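Local coordinates for protein racemase, putative (Roseobacter denitrificans, PDB 3TCS) that binds magnesium ions and D-alanine in an enolase-superfamily barrel and probably acts as a magnesium-dependent racemase or hydro-lyase, at residues K26-F31 against W72-D77; Q52-H57 against L100-A105; C260-W265 against L282-I287. All coordinates share one frame; numbering follows the deposited sequence.

Interaction 1: K26-F31 against W72-D77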
# COMPACT_ATOMS: atom_id res chain seq x y z
N LYS B 26 -20.80 -4.88 17.61
CA LYS B 26 -21.84 -3.87 17.68
C LYS B 26 -21.23 -2.50 17.43
O LYS B 26 -21.84 -1.64 16.79
CB LYS B 26 -22.47 -3.92 19.08
CG LYS B 26 -23.50 -2.87 19.39
CD LYS B 26 -23.96 -3.02 20.83
CE LYS B 26 -25.02 -2.00 21.21
NZ LYS B 26 -25.45 -2.20 22.63
N ALA B 27 -20.01 -2.29 17.92
CA ALA B 27 -19.35 -1.01 17.76
C ALA B 27 -17.83 -1.08 17.72
O ALA B 27 -17.21 -2.00 18.26
CB ALA B 27 -19.77 -0.08 18.88
N ILE B 28 -17.24 -0.08 17.07
CA ILE B 28 -15.79 0.06 16.96
C ILE B 28 -15.51 1.53 17.20
O ILE B 28 -16.02 2.39 16.48
CB ILE B 28 -15.26 -0.33 15.57
CG1 ILE B 28 -15.59 -1.79 15.28
CG2 ILE B 28 -13.75 -0.12 15.52
CD1 ILE B 28 -15.28 -2.22 13.87
N GLU B 29 -14.72 1.82 18.23
CA GLU B 29 -14.36 3.19 18.59
C GLU B 29 -12.85 3.37 18.56
O GLU B 29 -12.11 2.44 18.85
CB GLU B 29 -14.84 3.49 20.01
CG GLU B 29 -16.33 3.38 20.21
CD GLU B 29 -16.69 3.23 21.67
OE1 GLU B 29 -16.53 2.12 22.21
OE2 GLU B 29 -17.12 4.23 22.29
N THR B 30 -12.41 4.57 18.23
CA THR B 30 -10.98 4.87 18.22
C THR B 30 -10.73 6.12 19.06
O THR B 30 -11.57 7.03 19.12
CB THR B 30 -10.44 5.11 16.78
OG1 THR B 30 -11.27 6.06 16.11
CG2 THR B 30 -10.41 3.81 16.00
N PHE B 31 -9.58 6.15 19.71
CA PHE B 31 -9.14 7.25 20.57
C PHE B 31 -7.72 7.47 20.08
O PHE B 31 -6.85 6.64 20.31
CB PHE B 31 -9.16 6.78 22.03
CG PHE B 31 -10.47 6.19 22.45
CD1 PHE B 31 -11.40 6.96 23.14
CD2 PHE B 31 -10.79 4.87 22.15
CE1 PHE B 31 -12.63 6.43 23.52
CE2 PHE B 31 -12.01 4.32 22.52
CZ PHE B 31 -12.94 5.10 23.20
N TRP B 72 -17.26 -3.07 6.98
CA TRP B 72 -17.28 -4.48 6.60
C TRP B 72 -17.26 -5.45 7.78
O TRP B 72 -17.54 -6.64 7.61
CB TRP B 72 -16.10 -4.78 5.68
CG TRP B 72 -16.01 -3.82 4.55
CD1 TRP B 72 -15.00 -2.93 4.32
CD2 TRP B 72 -16.98 -3.61 3.52
NE1 TRP B 72 -15.29 -2.17 3.21
CE2 TRP B 72 -16.50 -2.56 2.70
CE3 TRP B 72 -18.21 -4.20 3.21
CZ2 TRP B 72 -17.21 -2.09 1.59
CZ3 TRP B 72 -18.92 -3.73 2.11
CH2 TRP B 72 -18.41 -2.69 1.31
N MET B 73 -16.93 -4.94 8.96
CA MET B 73 -16.84 -5.79 10.14
C MET B 73 -18.00 -5.67 11.12
O MET B 73 -18.31 -6.63 11.83
CB MET B 73 -15.52 -5.53 10.86
CG MET B 73 -14.31 -5.85 10.00
SD MET B 73 -12.74 -5.71 10.85
CE MET B 73 -12.67 -7.31 11.68
N LEU B 74 -18.63 -4.50 11.17
CA LEU B 74 -19.75 -4.30 12.07
C LEU B 74 -20.89 -5.26 11.76
O LEU B 74 -21.25 -5.46 10.60
CB LEU B 74 -20.26 -2.86 11.97
CG LEU B 74 -19.40 -1.78 12.64
CD1 LEU B 74 -20.01 -0.41 12.37
CD2 LEU B 74 -19.33 -2.04 14.14
N GLY B 75 -21.46 -5.85 12.81
CA GLY B 75 -22.56 -6.77 12.64
C GLY B 75 -22.19 -8.18 12.19
O GLY B 75 -23.05 -9.05 12.09
N GLN B 76 -20.91 -8.40 11.91
CA GLN B 76 -20.47 -9.71 11.45
C GLN B 76 -19.99 -10.59 12.60
O GLN B 76 -19.62 -10.09 13.66
CB GLN B 76 -19.34 -9.56 10.43
CG GLN B 76 -19.66 -8.64 9.28
CD GLN B 76 -20.91 -9.06 8.54
OE1 GLN B 76 -21.02 -10.18 8.06
NE2 GLN B 76 -21.87 -8.14 8.43
N ASP B 77 -20.00 -11.90 12.38
CA ASP B 77 -19.54 -12.84 13.38
C ASP B 77 -18.01 -12.84 13.33
O ASP B 77 -17.42 -13.07 12.27
CB ASP B 77 -20.07 -14.24 13.08
CG ASP B 77 -19.53 -15.29 14.03
OD1 ASP B 77 -19.44 -15.01 15.24
OD2 ASP B 77 -19.21 -16.41 13.57
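In the alpha+beta capping domain of this enolase-superfamily protein, the first strand of the antiparallel sheet meets the turn that follows helix 58-73, and L74 of that turn reaches I28 and the start of the strand. The contact is small, burying 171 Å² in all, and made by van der Waals contact, with no hydrogen bond between the segments. L74 gives the largest share. With CG anti to its own carbonyl carbon (chi1 -75°), CD1 continues the chain outward while CD2, the other branch, turns to the strand and does all the close touching. This one methyl lies 3.8 Å from CA of A27 and also rests near the carbonyl oxygen O of K26, at 3.7 Å from L74 CD2. Beside these backbone atoms it meets the I28 side chain, whose CG1 is 3.9 Å from L74 CD2, the two side chains running at a slant to each other. I28 points toward the turn and, by way of CD1, also comes within 4.5 Å of M73 CB, a looser approach. The rest of the M73 side chain packs on L81, L84 and V88 of helix 81-91, while I28 is also lined by L65 and A70 of helix 58-73 and by V39 of the neighbouring strand, so the contact lies at the margin of the core between sheet and helices. At the strand's start a classic beta bulge sets K26 and A27 together opposite T42, and CB of K26 points away from the turn. The chain reverses after the helix through a type II beta turn from M73 to Q76, whose third position is G75 with a positive phi of 79°; the turn is closed by the bond from Q76 N to M73 O, 3.1 Å long.

Interaction 2: Q52-H57 against L100-A105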
# COMPACT_ATOMS: atom_id res chain seq x y z
N GLN B 52 -4.81 -1.60 19.24
CA GLN B 52 -4.14 -0.39 18.81
C GLN B 52 -3.81 -0.45 17.33
O GLN B 52 -3.44 -1.50 16.83
CB GLN B 52 -2.85 -0.21 19.61
CG GLN B 52 -2.08 1.05 19.26
CD GLN B 52 -0.64 0.98 19.71
OE1 GLN B 52 -0.35 0.93 20.91
NE2 GLN B 52 0.28 0.99 18.75
N VAL B 53 -3.95 0.66 16.62
CA VAL B 53 -3.57 0.67 15.21
C VAL B 53 -2.07 0.95 15.22
O VAL B 53 -1.50 1.28 16.26
CB VAL B 53 -4.29 1.79 14.41
CG1 VAL B 53 -5.79 1.57 14.43
CG2 VAL B 53 -3.93 3.16 14.96
N SER B 54 -1.41 0.79 14.09
CA SER B 54 0.02 1.06 14.04
C SER B 54 0.31 2.52 14.39
O SER B 54 -0.49 3.40 14.08
CB SER B 54 0.57 0.78 12.64
OG SER B 54 1.94 1.13 12.58
N THR B 55 1.45 2.78 15.02
CA THR B 55 1.84 4.14 15.36
C THR B 55 2.26 4.90 14.08
O THR B 55 2.52 4.28 13.05
CB THR B 55 3.04 4.16 16.34
OG1 THR B 55 4.04 3.25 15.88
CG2 THR B 55 2.59 3.76 17.74
N TYR B 56 2.31 6.23 14.19
CA TYR B 56 2.69 7.15 13.10
C TYR B 56 1.54 7.50 12.17
O TYR B 56 1.01 6.65 11.46
CB TYR B 56 3.88 6.59 12.32
CG TYR B 56 5.07 6.37 13.23
CD1 TYR B 56 5.65 7.43 13.92
CD2 TYR B 56 5.56 5.08 13.46
CE1 TYR B 56 6.69 7.22 14.82
CE2 TYR B 56 6.60 4.86 14.36
CZ TYR B 56 7.15 5.94 15.04
OH TYR B 56 8.17 5.73 15.94
N HIS B 57 1.16 8.78 12.20
CA HIS B 57 0.04 9.29 11.43
C HIS B 57 -1.18 8.43 11.75
O HIS B 57 -1.99 8.11 10.87
CB HIS B 57 0.35 9.28 9.92
CG HIS B 57 1.58 10.07 9.56
ND1 HIS B 57 1.86 11.30 10.12
CD2 HIS B 57 2.60 9.80 8.71
CE1 HIS B 57 3.00 11.75 9.63
NE2 HIS B 57 3.47 10.87 8.77
N LEU B 100 -4.62 0.55 5.04
CA LEU B 100 -5.72 -0.36 5.34
C LEU B 100 -5.30 -1.41 6.37
O LEU B 100 -6.07 -1.75 7.27
CB LEU B 100 -6.23 -1.07 4.08
CG LEU B 100 -7.48 -1.94 4.28
CD1 LEU B 100 -8.70 -1.06 4.41
CD2 LEU B 100 -7.64 -2.90 3.10
N ARG B 101 -4.08 -1.93 6.24
CA ARG B 101 -3.60 -2.95 7.18
C ARG B 101 -3.33 -2.36 8.55
O ARG B 101 -3.59 -3.01 9.56
CB ARG B 101 -2.32 -3.62 6.66
CG ARG B 101 -2.56 -4.70 5.62
CD ARG B 101 -2.98 -4.08 4.33
NE ARG B 101 -3.35 -5.05 3.31
CZ ARG B 101 -3.90 -4.71 2.15
NH1 ARG B 101 -4.12 -3.42 1.90
NH2 ARG B 101 -4.24 -5.63 1.27
N ARG B 102 -2.81 -1.14 8.59
CA ARG B 102 -2.54 -0.47 9.86
C ARG B 102 -3.84 -0.32 10.63
O ARG B 102 -3.87 -0.42 11.86
CB ARG B 102 -1.95 0.92 9.62
CG ARG B 102 -0.52 0.94 9.12
CD ARG B 102 -0.10 2.36 8.75
NE ARG B 102 1.28 2.41 8.28
CZ ARG B 102 2.29 2.94 8.97
NH1 ARG B 102 2.08 3.48 10.16
NH2 ARG B 102 3.51 2.92 8.45
N ALA B 103 -4.92 -0.06 9.90
CA ALA B 103 -6.25 0.13 10.49
C ALA B 103 -6.84 -1.21 10.93
O ALA B 103 -7.36 -1.34 12.04
CB ALA B 103 -7.18 0.81 9.48
N MET B 104 -6.76 -2.20 10.04
CA MET B 104 -7.27 -3.53 10.35
C MET B 104 -6.60 -4.08 11.61
O MET B 104 -7.24 -4.76 12.41
CB MET B 104 -6.98 -4.49 9.19
CG MET B 104 -7.75 -4.20 7.91
SD MET B 104 -7.08 -5.14 6.52
CE MET B 104 -7.11 -6.81 7.16
N ALA B 105 -5.31 -3.78 11.77
CA ALA B 105 -4.56 -4.27 12.92
C ALA B 105 -5.19 -3.83 14.24
O ALA B 105 -5.14 -4.56 15.23
CB ALA B 105 -3.11 -3.79 12.84
O HOH W 1 -0.49 4.44 11.60
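R102 reaches from helix 98-119 alongside S54 and brings its guanidinium to the backbone of the loop 52-57. The tight part lies at the base of this side chain, where CB of S54 packs 3.7 Å from CG of R102. Next to it, V53 sets its CB 3.4 Å from the carbonyl oxygen O of R102, and its CG1 branch leans over the same helix turn toward A103 O. Backbones are close here, with the CA atoms of S54 and R102 5.1 Å apart.

Farther out, direct packing gives way to a looser, water-mediated end. The R102 chain is extended from CG to NE, which carries NH1 past the S54 hydroxyl until T55 O lies at the edge of the guanidinium, in its plane, 3.0 Å from NH1. Water 1 lies in that plane too: it accepts from R102 NH1 at 3.1 Å and sits 2.7 Å from both S54 O and Y56 O, acceptors that may compete for its protons. The other nitrogens are held elsewhere, NE by S98 OG and NH2 by K94 O of the second subunit, whose F95 makes a cation-pi contact with the group. A leucine at R102 would probably leave water 1 without the N-H it accepts from, and S98 OG and K94 O of the second subunit without their mate. Y56, partly exposed, lies near a bound glycerol, its side chain about 9 Å from bound D-alanine. Such a loop between sheet and first helix of the capping domain is characteristic of the enolase superfamily, consistent with a role in closing the active site.

Interaction 3: C260-W265 against L282-I287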
# COMPACT_ATOMS: atom_id res chain seq x y z
N CYS B 260 3.67 -5.71 4.20
CA CYS B 260 2.29 -5.87 4.68
C CYS B 260 1.45 -6.69 3.71
O CYS B 260 0.26 -6.91 3.95
CB CYS B 260 1.64 -4.50 4.88
SG CYS B 260 1.44 -3.56 3.34
N ASP B 261 2.07 -7.14 2.62
CA ASP B 261 1.41 -7.91 1.58
C ASP B 261 1.73 -9.40 1.71
O ASP B 261 2.88 -9.81 1.58
CB ASP B 261 1.87 -7.39 0.21
CG ASP B 261 1.20 -8.10 -0.95
OD1 ASP B 261 -0.04 -8.01 -1.05
OD2 ASP B 261 1.91 -8.73 -1.76
N LEU B 262 0.70 -10.21 1.95
CA LEU B 262 0.88 -11.65 2.13
C LEU B 262 1.48 -12.38 0.93
O LEU B 262 2.31 -13.27 1.10
CB LEU B 262 -0.44 -12.30 2.56
CG LEU B 262 -0.86 -11.96 4.00
CD1 LEU B 262 -2.16 -12.67 4.33
CD2 LEU B 262 0.24 -12.38 4.98
N PRO B 263 1.08 -12.02 -0.30
CA PRO B 263 1.71 -12.74 -1.41
C PRO B 263 3.20 -12.41 -1.53
O PRO B 263 4.00 -13.24 -1.97
CB PRO B 263 0.89 -12.31 -2.63
CG PRO B 263 0.24 -11.02 -2.20
CD PRO B 263 -0.09 -11.26 -0.76
N THR B 264 3.59 -11.20 -1.12
CA THR B 264 4.99 -10.82 -1.17
C THR B 264 5.73 -11.60 -0.08
O THR B 264 6.87 -12.02 -0.28
CB THR B 264 5.17 -9.30 -0.94
OG1 THR B 264 4.57 -8.59 -2.03
CG2 THR B 264 6.64 -8.94 -0.85
N TRP B 265 5.08 -11.77 1.07
CA TRP B 265 5.66 -12.55 2.16
C TRP B 265 5.90 -13.98 1.67
O TRP B 265 6.95 -14.57 1.92
CB TRP B 265 4.72 -12.57 3.36
CG TRP B 265 5.03 -11.52 4.37
CD1 TRP B 265 4.27 -10.44 4.69
CD2 TRP B 265 6.21 -11.45 5.19
NE1 TRP B 265 4.90 -9.69 5.66
CE2 TRP B 265 6.09 -10.29 5.98
CE3 TRP B 265 7.35 -12.26 5.32
CZ2 TRP B 265 7.08 -9.91 6.90
CZ3 TRP B 265 8.33 -11.88 6.24
CH2 TRP B 265 8.18 -10.71 7.01
N LEU B 282 1.50 -4.86 13.65
CA LEU B 282 0.57 -3.81 13.26
C LEU B 282 0.69 -3.35 11.81
O LEU B 282 -0.31 -3.02 11.18
CB LEU B 282 0.68 -2.64 14.24
CG LEU B 282 0.46 -3.08 15.71
CD1 LEU B 282 0.52 -1.86 16.62
CD2 LEU B 282 -0.89 -3.79 15.87
N TYR B 283 1.91 -3.32 11.26
CA TYR B 283 2.05 -2.92 9.85
C TYR B 283 1.45 -4.01 8.96
O TYR B 283 0.95 -3.74 7.87
CB TYR B 283 3.52 -2.75 9.44
CG TYR B 283 4.27 -1.59 10.06
CD1 TYR B 283 3.62 -0.40 10.40
CD2 TYR B 283 5.66 -1.66 10.26
CE1 TYR B 283 4.33 0.69 10.92
CE2 TYR B 283 6.37 -0.58 10.78
CZ TYR B 283 5.70 0.59 11.11
OH TYR B 283 6.40 1.67 11.61
N LEU B 284 1.50 -5.26 9.44
CA LEU B 284 1.01 -6.40 8.68
C LEU B 284 -0.51 -6.60 8.70
O LEU B 284 -1.05 -7.34 7.89
CB LEU B 284 1.71 -7.68 9.16
CG LEU B 284 1.42 -9.04 8.51
CD1 LEU B 284 1.54 -8.96 6.99
CD2 LEU B 284 2.42 -10.06 9.06
N GLY B 285 -1.20 -5.93 9.62
CA GLY B 285 -2.64 -6.07 9.66
C GLY B 285 -3.21 -6.79 10.87
O GLY B 285 -4.41 -7.07 10.93
N GLY B 286 -2.36 -7.11 11.84
CA GLY B 286 -2.87 -7.77 13.03
C GLY B 286 -2.30 -9.14 13.33
O GLY B 286 -1.46 -9.66 12.58
N ILE B 287 -2.76 -9.71 14.43
CA ILE B 287 -2.34 -11.03 14.88
C ILE B 287 -2.67 -12.13 13.87
O ILE B 287 -1.81 -12.93 13.50
CB ILE B 287 -2.99 -11.38 16.24
CG1 ILE B 287 -2.45 -10.45 17.33
CG2 ILE B 287 -2.74 -12.84 16.59
CD1 ILE B 287 -0.97 -10.63 17.61
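L284 and C260, the two residues with most surface buried here, bring together the loop that leads into helix 262-270 and the one before helix 287-300, with their CA atoms 4.2 Å apart. L284 holds CG anti to its backbone N (chi1 -178°), which directs CD1 into the angle between L262 and W265. That methyl lies 3.7 Å from NE1 of W265, approaching the indole obliquely, and is slightly farther from its CD1. At roughly a right angle to this direction is L262, whose CD2 is 4.2 Å from L284 CD1, the two leucine side chains themselves crossing almost perpendicularly. C260 O also borders this methyl. C260 itself presses its CB to 3.2 Å from O of Y283, a close approach of carbon to a carbonyl. P279 and residues T290 and V293 of helix 287-300 complete the surroundings of L284, while Y283 leads its ring away toward S54 and R102. The indole nitrogen is not left wanting: W265 NE1 donates to D259 O. With no hydrogen bond joining the start of helix 262-270 and its lead-in to the loop 282-287, the contact therefore rests on van der Waals packing, with the L284 methyl and C260 CB as its two main points.

Overall arrangement
Interactions 1 and 2 both belong to the capping domain and cross along the chain: 26-31, 52-57, 72-77, 100-105. Their centres lie about 15 Å apart without touching, with helix 58-73 running from the loop of one to the turn of the other. Interaction 3 follows later, within the barrel domain, about 11 Å from interaction 2 and about 21 Å from interaction 1 between centres. Interactions 2 and 3 touch directly: the Y283 ring packs on S54 and R102, and L282 O on A105 CB. This seam joins the capping domain to the barrel loops beside the magnesium ligand E257, whereas interaction 1 lies farther from the chain's centre, away from the ligand sites.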